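Local coordinates for protein congerin-1 (Conger myriaster, PDB 1C1L) that binds beta-galactosides such as lactose as a homodimeric galectin, although its physiological role is not yet known, at residues A[60-65]-A[69-74]; A[33-38]-A[42-47]; A[100-103]-A[107-110]. All coordinates share one frame; numbering follows the deposited sequence.

Interaction 1: residues A[60-65]-A[69-74]; sequences VMNSTL and NGWETE. With GAL (beta-D-galactopyranose), chain B; BGC (beta-D-glucopyranose), chain C.
Asn62 and Glu72 carry the hydrogen bonds between strand 60-64 and the loop 69-74. Asn62 ND2 gives a bond to Glu72 O of 2.9 Å, and this donor stands above the carbonyl plane, 65° out of it. Glu72 N reaches Ser63 O nearly along the C=O axis, at 3.3 Å, and has a second, weak bond to Asn62 OD1. Asn62 OD1 also accepts from the backbone N of Ser63 and from Arg114, which helps fix the rotation of the amide.

Asn62 also holds the sugar, together with Glu74. Asn62 ND2 makes a nearly straight bond, 171° at the hydrogen, to O6 of galactose. That hydroxyl donates in turn to Glu74 OE2 at 2.8 Å. Glu74 OE2 also takes a bond from O3 of the glucose unit at 2.6 Å, so one carboxylate oxygen grips both halves of lactose. Its other oxygen, OE1, forms a salt bridge with Arg76. This is the galectin carbohydrate-recognition site, where Asn62, Trp71 and Glu74 work beside His45, Arg30 and Arg49.

Packing centres on the Trp71 ring. Galactose C5 lies 3.7 Å above the plane, over the ring centre, in the CH-pi stacking known from galectins. On the opposite face Thr64 CG2 makes a CH-pi contact, 4.0 Å from the centroid of the six-membered ring. Thr64 OG1 is turned anti to the backbone N (chi1 -178°), which puts CG2 over the ring while OG1 bonds to Gly67 O. Trp71 NE1 is tied to Asp68. Next to the sugar, Val60 CG1 packs on Glu74 CD at 3.6 Å.

Water also joins the far end: one molecule accepts from Leu65 N and donates to Gly70 O and Glu72 OE2. Tyr115 OH is a further partner of Glu72 OE2.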
loop_
_atom_site.group_PDB
_atom_site.type_symbol
_atom_site.label_atom_id
_atom_site.label_comp_id
_atom_site.label_asym_id
_atom_site.label_seq_id
_atom_site.Cartn_x
_atom_site.Cartn_y
_atom_site.Cartn_z
ATOM N N VAL A 60 -13.489 -4.215 -19.255
ATOM C CA VAL A 60 -12.973 -5.443 -19.814
ATOM C C VAL A 60 -12.172 -6.116 -18.707
ATOM O O VAL A 60 -11.281 -5.497 -18.112
ATOM C CB VAL A 60 -12.049 -5.161 -21.016
ATOM C CG1 VAL A 60 -11.434 -6.458 -21.524
ATOM C CG2 VAL A 60 -12.848 -4.507 -22.139
ATOM N N MET A 61 -12.451 -7.375 -18.453
ATOM C CA MET A 61 -11.744 -8.180 -17.474
ATOM C C MET A 61 -11.096 -9.351 -18.187
ATOM O O MET A 61 -11.692 -9.974 -19.082
ATOM C CB MET A 61 -12.706 -8.708 -16.432
ATOM C CG MET A 61 -13.289 -7.591 -15.592
ATOM S SD MET A 61 -14.513 -8.227 -14.431
ATOM C CE MET A 61 -15.925 -8.183 -15.497
ATOM N N ASN A 62 -9.862 -9.651 -17.804
ATOM C CA ASN A 62 -9.149 -10.752 -18.400
ATOM C C ASN A 62 -8.006 -11.149 -17.474
ATOM O O ASN A 62 -7.844 -10.546 -16.400
ATOM C CB ASN A 62 -8.615 -10.314 -19.755
ATOM C CG ASN A 62 -8.457 -11.475 -20.725
ATOM O OD1 ASN A 62 -8.492 -12.654 -20.364
ATOM N ND2 ASN A 62 -8.240 -11.188 -22.000
ATOM N N SER A 63 -7.222 -12.131 -17.887
ATOM C CA SER A 63 -6.030 -12.602 -17.214
ATOM C C SER A 63 -5.010 -12.955 -18.296
ATOM O O SER A 63 -5.319 -12.986 -19.503
ATOM C CB SER A 63 -6.399 -13.825 -16.384
ATOM O OG SER A 63 -6.825 -14.912 -17.192
ATOM N N THR A 64 -3.766 -13.189 -17.877
ATOM C CA THR A 64 -2.713 -13.597 -18.777
ATOM C C THR A 64 -1.623 -14.287 -17.969
ATOM O O THR A 64 -1.322 -13.913 -16.830
ATOM C CB THR A 64 -2.104 -12.383 -19.538
ATOM O OG1 THR A 64 -1.127 -12.976 -20.390
ATOM C CG2 THR A 64 -1.519 -11.275 -18.661
ATOM N N LEU A 65 -1.065 -15.316 -18.571
ATOM C CA LEU A 65 0.100 -15.991 -18.037
ATOM C C LEU A 65 1.332 -15.582 -18.822
ATOM O O LEU A 65 2.449 -15.969 -18.476
ATOM C CB LEU A 65 -0.113 -17.496 -18.123
ATOM C CG LEU A 65 -1.137 -18.123 -17.175
ATOM C CD1 LEU A 65 -1.303 -19.597 -17.490
ATOM C CD2 LEU A 65 -0.688 -17.903 -15.735
ATOM N N ASN A 69 1.119 -11.080 -24.642
ATOM C CA ASN A 69 0.830 -12.092 -25.648
ATOM C C ASN A 69 0.032 -13.258 -25.101
ATOM O O ASN A 69 -0.077 -14.302 -25.748
ATOM C CB ASN A 69 2.137 -12.587 -26.263
ATOM C CG ASN A 69 2.684 -11.485 -27.147
ATOM O OD1 ASN A 69 2.034 -10.951 -28.051
ATOM N ND2 ASN A 69 3.852 -10.968 -26.833
ATOM N N GLY A 70 -0.557 -13.151 -23.911
ATOM C CA GLY A 70 -1.301 -14.282 -23.384
ATOM C C GLY A 70 -2.704 -13.916 -22.963
ATOM O O GLY A 70 -3.278 -14.687 -22.193
ATOM N N TRP A 71 -3.276 -12.784 -23.359
ATOM C CA TRP A 71 -4.626 -12.409 -22.938
ATOM C C TRP A 71 -5.606 -13.489 -23.352
ATOM O O TRP A 71 -5.549 -13.969 -24.491
ATOM C CB TRP A 71 -5.047 -11.088 -23.554
ATOM C CG TRP A 71 -4.179 -9.924 -23.111
ATOM C CD1 TRP A 71 -3.394 -9.243 -23.999
ATOM C CD2 TRP A 71 -4.080 -9.434 -21.831
ATOM N NE1 TRP A 71 -2.803 -8.309 -23.285
ATOM C CE2 TRP A 71 -3.186 -8.376 -21.999
ATOM C CE3 TRP A 71 -4.639 -9.712 -20.587
ATOM C CZ2 TRP A 71 -2.813 -7.601 -20.893
ATOM C CZ3 TRP A 71 -4.269 -8.938 -19.487
ATOM C CH2 TRP A 71 -3.368 -7.880 -19.642
ATOM N N GLU A 72 -6.472 -13.860 -22.425
ATOM C CA GLU A 72 -7.378 -14.967 -22.658
ATOM C C GLU A 72 -8.788 -14.481 -22.994
ATOM O O GLU A 72 -8.942 -13.461 -23.672
ATOM C CB GLU A 72 -7.331 -15.839 -21.416
ATOM C CG GLU A 72 -5.934 -16.363 -21.074
ATOM C CD GLU A 72 -5.892 -17.451 -20.027
ATOM O OE1 GLU A 72 -6.920 -18.046 -19.740
ATOM O OE2 GLU A 72 -4.819 -17.718 -19.501
ATOM N N THR A 73 -9.855 -15.180 -22.569
ATOM C CA THR A 73 -11.216 -14.735 -22.828
ATOM C C THR A 73 -11.629 -13.517 -22.010
ATOM O O THR A 73 -11.625 -13.505 -20.788
ATOM C CB THR A 73 -12.190 -15.908 -22.529
ATOM O OG1 THR A 73 -11.737 -16.987 -23.349
ATOM C CG2 THR A 73 -13.659 -15.584 -22.805
ATOM N N GLU A 74 -11.966 -12.444 -22.713
ATOM C CA GLU A 74 -12.483 -11.254 -22.075
ATOM C C GLU A 74 -13.898 -11.447 -21.576
ATOM O O GLU A 74 -14.707 -12.184 -22.160
ATOM C CB GLU A 74 -12.520 -10.089 -23.040
ATOM C CG GLU A 74 -11.143 -9.745 -23.550
ATOM C CD GLU A 74 -11.099 -8.526 -24.458
ATOM O OE1 GLU A 74 -12.115 -8.145 -25.027
ATOM O OE2 GLU A 74 -10.032 -7.952 -24.599
HETATM C C1 GAL B . -6.219 -5.912 -25.215
HETATM C C2 GAL B . -5.385 -4.718 -24.751
HETATM C C3 GAL B . -4.634 -5.054 -23.461
HETATM C C4 GAL B . -5.596 -5.617 -22.400
HETATM C C5 GAL B . -6.423 -6.750 -22.993
HETATM C C6 GAL B . -7.459 -7.273 -22.021
HETATM O O2 GAL B . -4.454 -4.381 -25.771
HETATM O O3 GAL B . -4.004 -3.878 -22.979
HETATM O O4 GAL B . -6.443 -4.569 -21.954
HETATM O O5 GAL B . -7.117 -6.310 -24.186
HETATM O O6 GAL B . -8.164 -8.354 -22.580
HETATM C C2 BGC C . -9.920 -7.191 -28.044
HETATM C C3 BGC C . -9.147 -6.112 -27.266
HETATM C C4 BGC C . -7.755 -6.622 -26.935
HETATM C C5 BGC C . -7.047 -7.057 -28.226
HETATM C C6 BGC C . -5.655 -7.596 -27.976
HETATM C C1 BGC C . -9.120 -7.652 -29.261
HETATM O O1 BGC C . -9.758 -8.711 -29.859
HETATM O O2 BGC C . -11.166 -6.657 -28.469
HETATM O O3 BGC C . -9.846 -5.800 -26.077
HETATM O O4 BGC C . -6.992 -5.559 -26.301
HETATM O O5 BGC C . -7.820 -8.101 -28.840
HETATM O O6 BGC C . -5.675 -8.723 -27.112
HETATM O O HOH W 1 -2.510 -16.687 -20.598
#

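Interaction 2: residues A[33-38]-A[42-47]; sequences VNVGES and LSLHLD. With GAL (beta-D-galactopyranose), chain B.
His45 and Asn34 lie side by side on neighbouring strands, their ring and amide planes only 27° apart. His45 ND1 donates to Asn34 OD1 at 2.8 Å. Asn34 OD1 lies at the edge of the ring, in its plane, and the bond is fairly straight at 163°. With ND1 spent on this bond, NE2 at the other end of the ring meets O4 of galactose at 2.7 Å; either atom could be the donor. His45 CG sits anti to the backbone N (chi1 168°), which carries the imidazole out toward the sugar.

The next shell holds Asn34 in place. Its OD1 and CB rest against Leu42 CD1, the OD1 contact being 3.6 Å. Its ND2 donates to Ser32 OG. Beyond His45 toward the sugar, Asp47 OD2 makes salt bridges to Arg30 and Arg49, two other residues of the pocket.

Further out, backbone bonds set the register. Val33 and Leu46 exchange two bonds, with Leu46 N to Val33 O at 2.8 Å. Val35 N bonds to Leu44 O. Val35 O accepts from Leu44 N and, weakly, from Ser43 N, so Ser43 and Leu44 both face Val35 in a classic beta bulge.

On the sheet face away from the sugar, Val35 CG2 packs on Leu44 CB at 3.8 Å, and Val33 lies beside Leu46. These side chains meet Ile90 and Leu92 of strand 87-94. Such a hairpin, with polar residues facing the ligand and apolar ones turned into the core, belongs to the sugar-binding sheet of the galectin beta-sandwich.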
loop_
_atom_site.group_PDB
_atom_site.type_symbol
_atom_site.label_atom_id
_atom_site.label_comp_id
_atom_site.label_asym_id
_atom_site.label_seq_id
_atom_site.Cartn_x
_atom_site.Cartn_y
_atom_site.Cartn_z
ATOM N N VAL A 33 -6.521 -2.008 -13.215
ATOM C CA VAL A 33 -6.053 -2.506 -11.930
ATOM C C VAL A 33 -5.624 -3.924 -12.264
ATOM O O VAL A 33 -6.374 -4.700 -12.873
ATOM C CB VAL A 33 -7.179 -2.563 -10.880
ATOM C CG1 VAL A 33 -6.651 -3.165 -9.593
ATOM C CG2 VAL A 33 -7.707 -1.156 -10.622
ATOM N N ASN A 34 -4.391 -4.255 -11.887
ATOM C CA ASN A 34 -3.807 -5.547 -12.186
ATOM C C ASN A 34 -3.320 -6.235 -10.921
ATOM O O ASN A 34 -2.531 -5.636 -10.192
ATOM C CB ASN A 34 -2.608 -5.380 -13.108
ATOM C CG ASN A 34 -2.976 -4.581 -14.338
ATOM O OD1 ASN A 34 -3.533 -5.105 -15.306
ATOM N ND2 ASN A 34 -2.751 -3.272 -14.327
ATOM N N VAL A 35 -3.799 -7.444 -10.619
ATOM C CA VAL A 35 -3.278 -8.228 -9.499
ATOM C C VAL A 35 -2.858 -9.604 -9.990
ATOM O O VAL A 35 -3.489 -10.236 -10.862
ATOM C CB VAL A 35 -4.301 -8.459 -8.327
ATOM C CG1 VAL A 35 -4.473 -7.152 -7.584
ATOM C CG2 VAL A 35 -5.649 -8.962 -8.822
ATOM N N GLY A 36 -1.752 -10.077 -9.439
ATOM C CA GLY A 36 -1.253 -11.373 -9.811
ATOM C C GLY A 36 0.102 -11.598 -9.195
ATOM O O GLY A 36 0.380 -11.152 -8.077
ATOM N N GLU A 37 0.958 -12.268 -9.948
ATOM C CA GLU A 37 2.305 -12.561 -9.488
ATOM C C GLU A 37 3.312 -11.534 -9.998
ATOM O O GLU A 37 4.342 -11.279 -9.375
ATOM C CB GLU A 37 2.737 -13.914 -9.970
ATOM C CG GLU A 37 1.953 -15.196 -9.641
ATOM C CD GLU A 37 2.647 -16.418 -10.230
ATOM O OE1 GLU A 37 3.247 -16.325 -11.299
ATOM O OE2 GLU A 37 2.599 -17.480 -9.618
ATOM N N SER A 38 3.044 -10.916 -11.136
ATOM C CA SER A 38 3.953 -9.965 -11.753
ATOM C C SER A 38 3.167 -9.303 -12.869
ATOM O O SER A 38 2.076 -9.771 -13.199
ATOM C CB SER A 38 5.178 -10.693 -12.340
ATOM O OG SER A 38 4.911 -11.593 -13.425
ATOM N N LEU A 42 -0.847 -12.304 -14.528
ATOM C CA LEU A 42 -1.915 -11.614 -13.842
ATOM C C LEU A 42 -3.157 -12.467 -13.690
ATOM O O LEU A 42 -3.637 -13.025 -14.691
ATOM C CB LEU A 42 -2.276 -10.351 -14.620
ATOM C CG LEU A 42 -1.192 -9.298 -14.792
ATOM C CD1 LEU A 42 -1.695 -8.215 -15.719
ATOM C CD2 LEU A 42 -0.817 -8.724 -13.435
ATOM N N SER A 43 -3.682 -12.612 -12.465
ATOM C CA SER A 43 -4.955 -13.290 -12.265
ATOM C C SER A 43 -6.123 -12.368 -12.618
ATOM O O SER A 43 -7.176 -12.852 -13.040
ATOM C CB SER A 43 -5.100 -13.749 -10.816
ATOM O OG SER A 43 -4.291 -14.889 -10.596
ATOM N N LEU A 44 -6.006 -11.051 -12.487
ATOM C CA LEU A 44 -7.090 -10.164 -12.863
ATOM C C LEU A 44 -6.505 -8.883 -13.415
ATOM O O LEU A 44 -5.605 -8.281 -12.818
ATOM C CB LEU A 44 -7.990 -9.845 -11.647
ATOM C CG LEU A 44 -9.117 -8.821 -11.875
ATOM C CD1 LEU A 44 -10.150 -9.364 -12.839
ATOM C CD2 LEU A 44 -9.743 -8.470 -10.538
ATOM N N HIS A 45 -6.993 -8.542 -14.607
ATOM C CA HIS A 45 -6.698 -7.291 -15.277
ATOM C C HIS A 45 -8.080 -6.681 -15.385
ATOM O O HIS A 45 -8.937 -7.251 -16.068
ATOM C CB HIS A 45 -6.119 -7.547 -16.670
ATOM C CG HIS A 45 -6.038 -6.328 -17.585
ATOM N ND1 HIS A 45 -5.189 -5.317 -17.572
ATOM C CD2 HIS A 45 -6.840 -6.156 -18.692
ATOM C CE1 HIS A 45 -5.431 -4.540 -18.595
ATOM N NE2 HIS A 45 -6.429 -5.050 -19.258
ATOM N N LEU A 46 -8.346 -5.549 -14.737
ATOM C CA LEU A 46 -9.654 -4.924 -14.736
ATOM C C LEU A 46 -9.476 -3.598 -15.437
ATOM O O LEU A 46 -8.911 -2.657 -14.869
ATOM C CB LEU A 46 -10.112 -4.724 -13.286
ATOM C CG LEU A 46 -11.379 -3.885 -13.067
ATOM C CD1 LEU A 46 -12.595 -4.612 -13.603
ATOM C CD2 LEU A 46 -11.530 -3.592 -11.600
ATOM N N ASP A 47 -9.918 -3.520 -16.687
ATOM C CA ASP A 47 -9.698 -2.360 -17.523
ATOM C C ASP A 47 -10.957 -1.512 -17.717
ATOM O O ASP A 47 -11.993 -2.015 -18.168
ATOM C CB ASP A 47 -9.160 -2.863 -18.871
ATOM C CG ASP A 47 -8.370 -1.851 -19.679
ATOM O OD1 ASP A 47 -7.798 -0.911 -19.141
ATOM O OD2 ASP A 47 -8.316 -2.018 -20.883
HETATM C C1 GAL B . -6.219 -5.912 -25.215
HETATM C C2 GAL B . -5.385 -4.718 -24.751
HETATM C C3 GAL B . -4.634 -5.054 -23.461
HETATM C C4 GAL B . -5.596 -5.617 -22.400
HETATM C C5 GAL B . -6.423 -6.750 -22.993
HETATM C C6 GAL B . -7.459 -7.273 -22.021
HETATM O O2 GAL B . -4.454 -4.381 -25.771
HETATM O O3 GAL B . -4.004 -3.878 -22.979
HETATM O O4 GAL B . -6.443 -4.569 -21.954
HETATM O O5 GAL B . -7.117 -6.310 -24.186
HETATM O O6 GAL B . -8.164 -8.354 -22.580
#

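Interaction 3: residues A[100-103]-A[107-110]; sequences YIDI and PNLE
Tyr100 and Glu110 cross on the outer face of the hairpin, their ring and carboxylate planes 86° apart. Glu110 CG comes within 3.9 Å of Tyr100 CD1, and Glu110 OE2 lies at the ring edge, in plane. The polar ends have other partners: Tyr100 OH bonds to Asp95, and Glu110 OE1 forms a salt bridge with Lys98.

Asp102 and Asn108 point the same way on this face. Asn108 CG is anti to its carbonyl carbon (chi1 -63°), which swings ND2 in toward the carboxylate of Asp102. Their carboxylate and amide planes are turned 67° to each other, and no direct bond forms. A water lies within bonding distance of Asp102 OD1 and Ile103 O, and accepts weakly from Asn108 ND2.

These strands form an antiparallel hairpin in one sheet of the galectin beta-sandwich, and strand 108-112 is the outermost of that sheet within the chain. Two bonds of 2.8 Å join Ile101 and Leu109: Ile101 N to Leu109 O, and Leu109 N to Ile101 O. Ile103 N adds a third, to Pro107 O at 3.0 Å.

On the inner face Ile101 CB stands 4.2 Å from Leu109 CB. Both side chains meet Met61 of the opposing sheet. Ile103 crosses Pro107 at a slant, its CD1 reaching Pro107 CG at 4.2 Å.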
loop_
_atom_site.group_PDB
_atom_site.type_symbol
_atom_site.label_atom_id
_atom_site.label_comp_id
_atom_site.label_asym_id
_atom_site.label_seq_id
_atom_site.Cartn_x
_atom_site.Cartn_y
_atom_site.Cartn_z
ATOM N N TYR A 100 -14.248 -11.154 -6.641
ATOM C CA TYR A 100 -15.402 -10.333 -6.355
ATOM C C TYR A 100 -14.895 -8.901 -6.417
ATOM O O TYR A 100 -14.004 -8.500 -5.648
ATOM C CB TYR A 100 -15.926 -10.675 -4.968
ATOM C CG TYR A 100 -16.234 -12.157 -4.837
ATOM C CD1 TYR A 100 -17.418 -12.648 -5.376
ATOM C CD2 TYR A 100 -15.347 -13.023 -4.195
ATOM C CE1 TYR A 100 -17.725 -13.998 -5.278
ATOM C CE2 TYR A 100 -15.650 -14.382 -4.092
ATOM C CZ TYR A 100 -16.846 -14.853 -4.638
ATOM O OH TYR A 100 -17.190 -16.183 -4.562
ATOM N N ILE A 101 -15.459 -8.113 -7.324
ATOM C CA ILE A 101 -15.029 -6.749 -7.592
ATOM C C ILE A 101 -16.137 -5.812 -7.168
ATOM O O ILE A 101 -17.258 -5.841 -7.694
ATOM C CB ILE A 101 -14.716 -6.601 -9.094
ATOM C CG1 ILE A 101 -13.621 -7.589 -9.502
ATOM C CG2 ILE A 101 -14.266 -5.167 -9.398
ATOM C CD1 ILE A 101 -13.748 -8.144 -10.935
ATOM N N ASP A 102 -15.875 -4.987 -6.184
ATOM C CA ASP A 102 -16.860 -4.049 -5.714
ATOM C C ASP A 102 -16.371 -2.652 -6.053
ATOM O O ASP A 102 -15.445 -2.130 -5.425
ATOM C CB ASP A 102 -17.020 -4.270 -4.202
ATOM C CG ASP A 102 -18.003 -3.382 -3.457
ATOM O OD1 ASP A 102 -18.222 -2.229 -3.821
ATOM O OD2 ASP A 102 -18.557 -3.847 -2.469
ATOM N N ILE A 103 -17.018 -2.010 -7.027
ATOM C CA ILE A 103 -16.658 -0.654 -7.379
ATOM C C ILE A 103 -17.497 0.290 -6.525
ATOM O O ILE A 103 -18.718 0.146 -6.390
ATOM C CB ILE A 103 -16.913 -0.448 -8.888
ATOM C CG1 ILE A 103 -16.028 -1.412 -9.661
ATOM C CG2 ILE A 103 -16.613 0.994 -9.294
ATOM C CD1 ILE A 103 -16.424 -1.536 -11.137
ATOM N N PRO A 107 -21.096 -1.049 -9.720
ATOM C CA PRO A 107 -21.499 -2.435 -9.652
ATOM C C PRO A 107 -20.527 -3.325 -8.899
ATOM O O PRO A 107 -19.372 -3.002 -8.566
ATOM C CB PRO A 107 -21.678 -2.791 -11.111
ATOM C CG PRO A 107 -20.518 -2.051 -11.746
ATOM C CD PRO A 107 -20.588 -0.697 -11.046
ATOM N N ASN A 108 -21.068 -4.496 -8.653
ATOM C CA ASN A 108 -20.305 -5.587 -8.111
ATOM C C ASN A 108 -20.189 -6.534 -9.282
ATOM O O ASN A 108 -21.183 -6.816 -9.967
ATOM C CB ASN A 108 -21.043 -6.255 -6.965
ATOM C CG ASN A 108 -21.221 -5.275 -5.825
ATOM O OD1 ASN A 108 -22.278 -5.186 -5.216
ATOM N ND2 ASN A 108 -20.240 -4.463 -5.471
ATOM N N LEU A 109 -18.986 -6.985 -9.588
ATOM C CA LEU A 109 -18.742 -7.898 -10.697
ATOM C C LEU A 109 -18.036 -9.129 -10.162
ATOM O O LEU A 109 -17.490 -9.103 -9.057
ATOM C CB LEU A 109 -17.869 -7.231 -11.767
ATOM C CG LEU A 109 -18.406 -5.951 -12.408
ATOM C CD1 LEU A 109 -17.343 -5.234 -13.217
ATOM C CD2 LEU A 109 -19.586 -6.335 -13.276
ATOM N N GLU A 110 -18.074 -10.250 -10.872
ATOM C CA GLU A 110 -17.354 -11.453 -10.497
ATOM C C GLU A 110 -16.540 -11.833 -11.701
ATOM O O GLU A 110 -16.913 -11.494 -12.827
ATOM C CB GLU A 110 -18.258 -12.611 -10.213
ATOM C CG GLU A 110 -19.010 -12.407 -8.923
ATOM C CD GLU A 110 -20.106 -13.422 -8.648
ATOM O OE1 GLU A 110 -20.296 -14.365 -9.417
ATOM O OE2 GLU A 110 -20.787 -13.260 -7.644
HETATM O O HOH W 2 -20.597 -1.527 -5.152
#

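From the N terminus, interaction 2 comes first and closes the hairpin of strands 30-35 and 41-52. The chain then returns along strand 55-64, where interaction 1 folds the following loop back over its end. Interaction 3 closes a later hairpin between strands 98-103 and 108-112. The three follow in series; none encloses or crosses another. Interactions 1 and 2 share one sheet, joined by backbone bonds from Asp47 N to Val60 O and His45 N to Asn62 O, and both touch galactose. Interaction 3 lies in the other sheet. From there Ile101 packs across the core against Leu44, Leu46 and Met61, linking all three contacts.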